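Local coordinates for beta-galactosidase (PDB 6Y2K), which probably hydrolyses terminal beta-galactosyl residues, as in lactose, working as a cold-active hexameric glycoside hydrolase of family GH42, at residues Val134-Cys145 against Arg237-Phe247; Tyr605-Arg613 against Phe622-Phe631. One frame throughout, in Å; residues are numbered along the deposited sequence. Where two conformers were deposited one is given.

Overall arrangement
The two contacts belong to different domains of one subunit and follow one another along the chain. Contact 1 pairs neighbouring strands, 134-138 and 238-244, of the eight-stranded TIM barrel and runs on into the loops at their C-terminal ends, where Glu142 hydrogen-bonds a glycerol, probably from the crystallisation liquor, that may mark the sugar pocket. Contact 2 lies in the small antiparallel domain near the C-terminus; its centre is about 32 Å from that of contact 1 and the nearest atoms are about 12 Å apart. It still leans on the barrel domain, to which its polar side chains bond, while Tyr605, Pro607 and Val630 meet a second subunit of the hexamer.

Contact 1 of 2, residues Val134-Cys145 against Arg237-Phe247; sequences VASWQTDNEYGC and RDLVHNYMGFF
Arg237 meets Val134 just before strand 238-244 begins: its chain bends at chi2 and brings NE to Val134 O at 2.9 Å, while CB lies at the edge of the Trp137 indole. Asp238 then starts the parallel pairing. Its carbonyl O takes two donors from opposite faces of its plane, the backbone N of Trp137 and the hydroxyl OG of Ser136 (2.8 Å), a short side chain that can bond to the adjacent strand's backbone directly. Leu239 lies beside Trp137 on the face covered by helix 205-233; Val240 packs on the barrel-core face, with CG1 towards Ser136 OG.

His241 is gripped at both ring nitrogens. A chi1 of -173°, which sets the ring opposite the backbone N, turns it toward the loop 139-143, where ND1 donates to Thr139 O at 2.7 Å and NE2 accepts from the backbone N of Tyr143 at 3.0 Å, both partners close to the ring plane. The Tyr143 ring forms an offset stack on one face, centroids 3.8 Å apart and planes at 10°, and its OH is held by Asn223. Asn242 uses both ends of its amide: OD1 receives Glu142 N at 3.0 Å and ND2 donates to Asn141 OD1 at 3.0 Å; in both bonds the donor stands well above the plane of the accepting amide, not on a lone pair. The Gln138 amide stacks against it at 16°.

Met244, bent at chi3, lays SD against Cys145 CB at 3.6 Å and turns its CE methyl toward Tyr143 O. Phe247 sets its ring against Gly144, which, at positive phi in a type II turn, leaves room for it.

Neighbouring parallel strands four and five, with polar side chains gathered at their C-terminal ends, are the TIM-barrel arrangement of clan GH-A. Asn141-Glu142 follows strand four, where these enzymes carry an Asn-Glu pair with the acid/base, so Glu142 is probably that residue.

Contact 2 of 2, residues Tyr605-Arg613 against Phe622-Phe631; sequences YLPKGVRVR and FNYSSNTVVF
Strand 610-613 pairs antiparallel with 622-623: Arg611 and Phe622 form a hydrogen-bonded pair, Arg611 N to Phe622 O at 3.0 Å and Phe622 N to Arg611 O at 2.9 Å, next to the non-hydrogen-bonded pair Val610-Asn623. One step further, Tyr624 N reaches Gly609 O at 2.7 Å. Gly609 has positive phi in the type II turn from Pro607 to Val610, and lacking a side chain it lets Ser625 come close.

On one side, Val610 and Val629 slide past each other, their CG2 methyls tightly packed at 3.3 Å. Farther along, Val612 CG2 sits over a face of the Phe631 ring in a CH-pi contact, 3.9 Å from the centroid, and Leu606 CD2 adds a contact at 4.0 Å from Phe631 CE1. Branched aliphatics suit this layer because their methyls meet one another and the aromatic face.

Arg611 and Phe622 lie on the other face, with Tyr624 of the following loop beside Arg611. The Arg611 side chain crosses Tyr624 at about a right angle, CG coming obliquely to CE1; its guanidinium folds back to Val610 O and pairs with Asp293, whereas Tyr624 OH bonds to Glu340. Phe622 packs on helix 333-343.

Asn623 shapes the following loop as an Asx turn: OD1 accepts from Ser625 N, above its carbonyl plane, and from Ser625 OG, in that plane on a lone pair (2.6 Å), and ND2 donates to Asn627 O. The whole is a beta hairpin at the edge of the small C-terminal antiparallel domain of a GH42 enzyme.

Contact 1 of 2, residues Val134-Cys145 against Arg237-Phe247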
# COMPACT_ATOMS: atom_id res chain seq x y z
N VAL A 134 31.45 2.37 -54.21
CA VAL A 134 30.43 3.25 -53.63
C VAL A 134 29.07 2.96 -54.24
O VAL A 134 28.83 3.23 -55.41
CB VAL A 134 30.81 4.74 -53.78
CG1 VAL A 134 29.71 5.65 -53.22
CG2 VAL A 134 32.13 5.02 -53.08
N ALA A 135 28.18 2.39 -53.42
CA ALA A 135 26.82 2.06 -53.84
C ALA A 135 25.80 3.12 -53.43
O ALA A 135 24.71 3.20 -54.01
CB ALA A 135 26.43 0.71 -53.27
N SER A 136 26.16 3.94 -52.44
CA SER A 136 25.21 4.83 -51.78
C SER A 136 25.94 5.97 -51.07
O SER A 136 27.11 5.83 -50.71
CB SER A 136 24.41 4.01 -50.77
OG SER A 136 23.62 4.82 -49.92
N TRP A 137 25.23 7.08 -50.86
CA TRP A 137 25.75 8.18 -50.03
C TRP A 137 24.79 8.50 -48.90
O TRP A 137 23.59 8.62 -49.15
CB TRP A 137 25.94 9.46 -50.85
CG TRP A 137 27.01 9.41 -51.90
CD1 TRP A 137 26.92 8.88 -53.15
CD2 TRP A 137 28.32 9.97 -51.80
NE1 TRP A 137 28.09 9.05 -53.83
CE2 TRP A 137 28.97 9.73 -53.03
CE3 TRP A 137 29.01 10.67 -50.80
CZ2 TRP A 137 30.28 10.15 -53.28
CZ3 TRP A 137 30.32 11.09 -51.05
CH2 TRP A 137 30.94 10.82 -52.28
N GLN A 138 25.32 8.67 -47.69
CA GLN A 138 24.57 9.26 -46.57
C GLN A 138 24.94 10.73 -46.47
O GLN A 138 26.12 11.06 -46.32
CB GLN A 138 24.92 8.57 -45.24
CG GLN A 138 24.22 9.19 -44.02
CD GLN A 138 24.63 8.55 -42.72
OE1 GLN A 138 24.23 7.43 -42.43
NE2 GLN A 138 25.42 9.26 -41.91
N THR A 139 23.94 11.62 -46.55
CA THR A 139 24.18 13.04 -46.32
C THR A 139 24.31 13.33 -44.83
O THR A 139 23.44 12.98 -44.06
CB THR A 139 23.05 13.91 -46.89
OG1 THR A 139 21.79 13.42 -46.41
CG2 THR A 139 23.06 13.86 -48.42
N ASP A 140 25.42 13.94 -44.42
CA ASP A 140 25.58 14.43 -43.05
C ASP A 140 25.43 13.22 -42.07
O ASP A 140 25.92 12.11 -42.37
CB ASP A 140 24.56 15.58 -42.83
CG ASP A 140 24.90 16.51 -41.66
OD1 ASP A 140 24.46 16.19 -40.52
OD2 ASP A 140 25.52 17.58 -41.88
N ASN A 141 24.82 13.43 -40.90
CA ASN A 141 24.60 12.37 -39.92
C ASN A 141 23.59 12.85 -38.88
O ASN A 141 23.89 13.74 -38.09
CB ASN A 141 25.90 11.97 -39.21
CG ASN A 141 25.72 10.74 -38.34
OD1 ASN A 141 25.66 9.60 -38.85
ND2 ASN A 141 25.61 10.95 -37.03
N GLU A 142 22.39 12.27 -38.90
CA GLU A 142 21.35 12.52 -37.89
C GLU A 142 21.04 14.01 -37.74
O GLU A 142 21.27 14.60 -36.68
CB GLU A 142 21.73 11.89 -36.54
CG GLU A 142 21.75 10.36 -36.52
CD GLU A 142 21.86 9.79 -35.10
OE1 GLU A 142 22.54 10.42 -34.26
OE2 GLU A 142 21.27 8.71 -34.83
N TYR A 143 20.52 14.59 -38.81
CA TYR A 143 20.01 15.95 -38.80
C TYR A 143 19.13 16.11 -37.57
O TYR A 143 18.26 15.26 -37.33
CB TYR A 143 19.12 16.24 -40.02
CG TYR A 143 19.80 16.31 -41.38
CD1 TYR A 143 21.03 16.96 -41.55
CD2 TYR A 143 19.18 15.79 -42.51
CE1 TYR A 143 21.63 17.04 -42.80
CE2 TYR A 143 19.77 15.87 -43.76
CZ TYR A 143 20.99 16.50 -43.91
OH TYR A 143 21.58 16.57 -45.16
N GLY A 144 19.35 17.17 -36.81
CA GLY A 144 18.50 17.51 -35.68
C GLY A 144 18.92 16.90 -34.35
O GLY A 144 18.46 17.37 -33.30
N CYS A 145 19.81 15.90 -34.35
CA CYS A 145 20.20 15.23 -33.09
C CYS A 145 20.69 16.28 -32.09
O CYS A 145 21.31 17.27 -32.47
CB CYS A 145 21.28 14.16 -33.29
SG CYS A 145 21.41 13.00 -31.90
N ARG A 237 23.73 6.08 -57.63
CA ARG A 237 23.94 5.77 -56.21
C ARG A 237 22.69 6.13 -55.39
O ARG A 237 22.09 7.18 -55.63
CB ARG A 237 25.16 6.51 -55.66
CG ARG A 237 26.49 5.83 -55.92
CD ARG A 237 26.83 5.70 -57.41
NE ARG A 237 28.12 5.03 -57.59
CZ ARG A 237 28.71 4.82 -58.76
NH1 ARG A 237 29.89 4.19 -58.81
NH2 ARG A 237 28.15 5.23 -59.90
N ASP A 238 22.31 5.28 -54.44
CA ASP A 238 21.19 5.56 -53.54
C ASP A 238 21.57 6.66 -52.56
O ASP A 238 22.56 6.53 -51.84
CB ASP A 238 20.79 4.32 -52.74
CG ASP A 238 20.13 3.25 -53.58
OD1 ASP A 238 19.36 3.58 -54.51
OD2 ASP A 238 20.33 2.07 -53.28
N LEU A 239 20.80 7.74 -52.54
CA LEU A 239 21.02 8.82 -51.58
C LEU A 239 20.07 8.60 -50.40
O LEU A 239 18.87 8.39 -50.59
CB LEU A 239 20.78 10.18 -52.24
CG LEU A 239 21.55 10.40 -53.56
CD1 LEU A 239 21.32 11.80 -54.09
CD2 LEU A 239 23.04 10.15 -53.37
N VAL A 240 20.64 8.65 -49.20
CA VAL A 240 19.95 8.27 -47.98
C VAL A 240 20.33 9.24 -46.86
O VAL A 240 21.41 9.84 -46.91
CB VAL A 240 20.28 6.80 -47.59
CG1 VAL A 240 21.76 6.59 -47.31
CG2 VAL A 240 19.44 6.30 -46.42
N HIS A 241 19.43 9.41 -45.90
CA HIS A 241 19.77 10.03 -44.63
C HIS A 241 19.36 9.12 -43.47
O HIS A 241 18.44 8.30 -43.62
CB HIS A 241 19.15 11.42 -44.49
CG HIS A 241 19.64 12.14 -43.27
ND1 HIS A 241 20.91 12.66 -43.19
CD2 HIS A 241 19.08 12.31 -42.05
CE1 HIS A 241 21.10 13.16 -41.98
NE2 HIS A 241 20.01 12.95 -41.27
N ASN A 242 20.06 9.25 -42.34
CA ASN A 242 19.80 8.43 -41.16
C ASN A 242 18.99 9.22 -40.11
O ASN A 242 19.52 10.08 -39.42
CB ASN A 242 21.09 7.80 -40.59
CG ASN A 242 22.16 8.82 -40.19
OD1 ASN A 242 22.26 9.90 -40.77
ND2 ASN A 242 22.96 8.45 -39.20
N TYR A 243 17.70 8.89 -40.03
CA TYR A 243 16.75 9.51 -39.10
C TYR A 243 16.78 8.79 -37.75
O TYR A 243 17.46 7.77 -37.59
CB TYR A 243 15.34 9.47 -39.68
CG TYR A 243 15.24 10.03 -41.08
CD1 TYR A 243 15.64 11.34 -41.36
CD2 TYR A 243 14.72 9.27 -42.13
CE1 TYR A 243 15.55 11.87 -42.64
CE2 TYR A 243 14.62 9.79 -43.42
CZ TYR A 243 15.03 11.09 -43.67
OH TYR A 243 14.93 11.62 -44.96
N MET A 244 16.04 9.32 -36.78
CA MET A 244 16.12 8.86 -35.39
C MET A 244 14.78 8.44 -34.83
O MET A 244 13.73 8.79 -35.37
CB MET A 244 16.72 9.96 -34.52
CG MET A 244 18.14 10.34 -34.90
SD MET A 244 18.73 11.80 -34.04
CE MET A 244 17.81 13.10 -34.87
N GLY A 245 14.83 7.67 -33.74
CA GLY A 245 13.65 7.36 -32.96
C GLY A 245 13.24 8.57 -32.14
O GLY A 245 14.09 9.27 -31.59
N PHE A 246 11.94 8.85 -32.06
CA PHE A 246 11.38 9.77 -31.06
C PHE A 246 11.90 11.18 -31.30
O PHE A 246 12.38 11.84 -30.38
CB PHE A 246 11.66 9.24 -29.63
CG PHE A 246 11.28 7.81 -29.45
CD1 PHE A 246 9.96 7.46 -29.17
CD2 PHE A 246 12.20 6.79 -29.66
CE1 PHE A 246 9.58 6.14 -29.04
CE2 PHE A 246 11.83 5.46 -29.56
CZ PHE A 246 10.52 5.14 -29.24
N PHE A 247 11.81 11.60 -32.56
CA PHE A 247 12.36 12.89 -32.99
C PHE A 247 11.48 13.50 -34.08
O PHE A 247 11.31 12.92 -35.16
CB PHE A 247 13.81 12.76 -33.49
CG PHE A 247 14.47 14.09 -33.63
CD1 PHE A 247 15.04 14.72 -32.53
CD2 PHE A 247 14.44 14.76 -34.85
CE1 PHE A 247 15.60 15.97 -32.65
CE2 PHE A 247 15.01 16.02 -34.98
CZ PHE A 247 15.58 16.63 -33.88
O HOH W 1 17.66 12.90 -38.70

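Contact 2 of 2, residues Tyr605-Arg613 against Phe622-Phe631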
# COMPACT_ATOMS: atom_id res chain seq x y z
N TYR A 605 -6.53 -10.73 -30.63
CA TYR A 605 -5.90 -10.22 -29.42
C TYR A 605 -4.72 -11.13 -29.10
O TYR A 605 -4.89 -12.20 -28.50
CB TYR A 605 -6.88 -10.19 -28.24
CG TYR A 605 -7.87 -9.04 -28.25
CD1 TYR A 605 -8.94 -9.01 -29.15
CD2 TYR A 605 -7.76 -7.99 -27.33
CE1 TYR A 605 -9.86 -7.96 -29.15
CE2 TYR A 605 -8.68 -6.93 -27.32
CZ TYR A 605 -9.72 -6.92 -28.24
OH TYR A 605 -10.63 -5.87 -28.23
N LEU A 606 -3.53 -10.71 -29.51
CA LEU A 606 -2.32 -11.50 -29.30
C LEU A 606 -1.97 -11.58 -27.82
O LEU A 606 -2.38 -10.71 -27.04
CB LEU A 606 -1.12 -10.89 -30.06
CG LEU A 606 -1.17 -10.94 -31.59
CD1 LEU A 606 -0.13 -10.00 -32.18
CD2 LEU A 606 -0.95 -12.35 -32.10
N PRO A 607 -1.21 -12.63 -27.42
CA PRO A 607 -0.69 -12.69 -26.04
C PRO A 607 0.18 -11.48 -25.71
O PRO A 607 0.71 -10.83 -26.63
CB PRO A 607 0.15 -13.98 -26.03
CG PRO A 607 -0.33 -14.79 -27.19
CD PRO A 607 -0.81 -13.81 -28.21
N LYS A 608 0.32 -11.18 -24.42
CA LYS A 608 1.11 -10.04 -23.97
C LYS A 608 2.56 -10.17 -24.43
O LYS A 608 3.18 -11.22 -24.25
CB LYS A 608 1.11 -9.92 -22.45
CG LYS A 608 -0.21 -9.47 -21.84
CD LYS A 608 -0.02 -9.13 -20.36
CE LYS A 608 -1.35 -8.87 -19.67
NZ LYS A 608 -1.94 -7.54 -20.03
N GLY A 609 3.08 -9.10 -25.03
CA GLY A 609 4.45 -9.07 -25.52
C GLY A 609 4.69 -9.69 -26.89
O GLY A 609 5.82 -9.71 -27.36
N VAL A 610 3.63 -10.19 -27.52
CA VAL A 610 3.73 -10.85 -28.83
C VAL A 610 3.27 -9.89 -29.93
O VAL A 610 2.38 -9.07 -29.73
CB VAL A 610 2.91 -12.17 -28.86
CG1 VAL A 610 2.86 -12.77 -30.26
CG2 VAL A 610 3.51 -13.17 -27.88
N ARG A 611 3.95 -9.97 -31.07
CA ARG A 611 3.64 -9.15 -32.23
C ARG A 611 3.78 -10.02 -33.46
O ARG A 611 4.53 -11.00 -33.45
CB ARG A 611 4.60 -7.96 -32.32
CG ARG A 611 4.48 -6.95 -31.18
CD ARG A 611 3.18 -6.17 -31.30
NE ARG A 611 3.09 -5.06 -30.36
CZ ARG A 611 2.70 -5.16 -29.09
NH1 ARG A 611 2.38 -6.34 -28.54
NH2 ARG A 611 2.65 -4.07 -28.34
N VAL A 612 3.06 -9.64 -34.51
CA VAL A 612 3.04 -10.34 -35.79
C VAL A 612 3.01 -9.31 -36.92
O VAL A 612 2.44 -8.21 -36.78
CB VAL A 612 1.83 -11.30 -35.90
CG1 VAL A 612 1.75 -11.94 -37.28
CG2 VAL A 612 1.93 -12.39 -34.87
N ARG A 613 3.64 -9.65 -38.04
CA ARG A 613 3.53 -8.85 -39.25
C ARG A 613 3.69 -9.76 -40.47
O ARG A 613 4.37 -10.79 -40.38
CB ARG A 613 4.57 -7.72 -39.27
CG ARG A 613 4.22 -6.62 -40.25
CD ARG A 613 5.12 -5.40 -40.19
NE ARG A 613 4.49 -4.30 -40.91
CZ ARG A 613 4.42 -4.18 -42.24
NH1 ARG A 613 3.76 -3.14 -42.75
NH2 ARG A 613 4.99 -5.07 -43.06
N PHE A 622 6.97 -12.54 -33.19
CA PHE A 622 7.96 -12.02 -32.24
C PHE A 622 7.45 -12.10 -30.81
O PHE A 622 6.28 -11.84 -30.55
CB PHE A 622 8.27 -10.55 -32.56
CG PHE A 622 8.72 -10.33 -33.97
CD1 PHE A 622 10.05 -10.52 -34.32
CD2 PHE A 622 7.80 -9.99 -34.96
CE1 PHE A 622 10.46 -10.36 -35.63
CE2 PHE A 622 8.21 -9.82 -36.27
CZ PHE A 622 9.54 -10.01 -36.61
N ASN A 623 8.33 -12.44 -29.87
CA ASN A 623 7.98 -12.48 -28.46
C ASN A 623 8.95 -11.59 -27.70
O ASN A 623 10.10 -11.96 -27.49
CB ASN A 623 8.02 -13.92 -27.93
CG ASN A 623 7.60 -14.04 -26.47
OD1 ASN A 623 7.16 -13.07 -25.84
ND2 ASN A 623 7.72 -15.25 -25.92
N TYR A 624 8.45 -10.42 -27.28
CA TYR A 624 9.21 -9.46 -26.48
C TYR A 624 9.09 -9.70 -24.96
O TYR A 624 9.74 -9.00 -24.19
CB TYR A 624 8.75 -8.02 -26.81
CG TYR A 624 9.01 -7.58 -28.24
CD1 TYR A 624 8.13 -7.93 -29.27
CD2 TYR A 624 10.12 -6.80 -28.57
CE1 TYR A 624 8.36 -7.54 -30.57
CE2 TYR A 624 10.36 -6.40 -29.88
CZ TYR A 624 9.47 -6.77 -30.88
OH TYR A 624 9.68 -6.41 -32.19
N SER A 625 8.26 -10.66 -24.53
CA SER A 625 8.09 -10.98 -23.11
C SER A 625 9.25 -11.86 -22.63
O SER A 625 10.07 -12.31 -23.43
CB SER A 625 6.76 -11.71 -22.88
OG SER A 625 6.82 -13.08 -23.24
N SER A 626 9.27 -12.11 -21.31
CA SER A 626 10.30 -12.93 -20.67
C SER A 626 9.91 -14.41 -20.55
O SER A 626 10.65 -15.20 -19.96
CB SER A 626 10.62 -12.37 -19.27
OG SER A 626 9.45 -12.28 -18.48
N ASN A 627 8.78 -14.82 -21.11
CA ASN A 627 8.38 -16.23 -21.05
C ASN A 627 7.89 -16.80 -22.37
O ASN A 627 7.49 -16.06 -23.27
CB ASN A 627 7.33 -16.45 -19.96
CG ASN A 627 7.91 -16.27 -18.56
OD1 ASN A 627 8.70 -17.09 -18.09
ND2 ASN A 627 7.53 -15.18 -17.91
N THR A 628 7.93 -18.12 -22.45
CA THR A 628 7.55 -18.85 -23.65
C THR A 628 6.04 -18.73 -23.84
O THR A 628 5.28 -18.83 -22.89
CB THR A 628 7.97 -20.33 -23.55
OG1 THR A 628 9.38 -20.40 -23.35
CG2 THR A 628 7.60 -21.09 -24.83
N VAL A 629 5.61 -18.46 -25.07
CA VAL A 629 4.19 -18.39 -25.40
C VAL A 629 3.97 -19.05 -26.74
O VAL A 629 4.85 -19.04 -27.60
CB VAL A 629 3.64 -16.95 -25.42
CG1 VAL A 629 3.81 -16.28 -24.07
CG2 VAL A 629 4.31 -16.11 -26.49
N VAL A 630 2.78 -19.60 -26.93
CA VAL A 630 2.44 -20.31 -28.13
C VAL A 630 1.79 -19.35 -29.12
O VAL A 630 0.86 -18.62 -28.78
CB VAL A 630 1.55 -21.53 -27.81
CG1 VAL A 630 1.03 -22.20 -29.07
CG2 VAL A 630 2.34 -22.52 -26.96
N PHE A 631 2.34 -19.33 -30.34
CA PHE A 631 1.71 -18.66 -31.47
C PHE A 631 1.68 -19.63 -32.65
O PHE A 631 2.72 -20.11 -33.08
CB PHE A 631 2.45 -17.37 -31.87
CG PHE A 631 1.91 -16.75 -33.13
CD1 PHE A 631 0.73 -16.02 -33.10
CD2 PHE A 631 2.54 -16.95 -34.36
CE1 PHE A 631 0.20 -15.48 -34.26
CE2 PHE A 631 2.02 -16.41 -35.52
CZ PHE A 631 0.85 -15.68 -35.47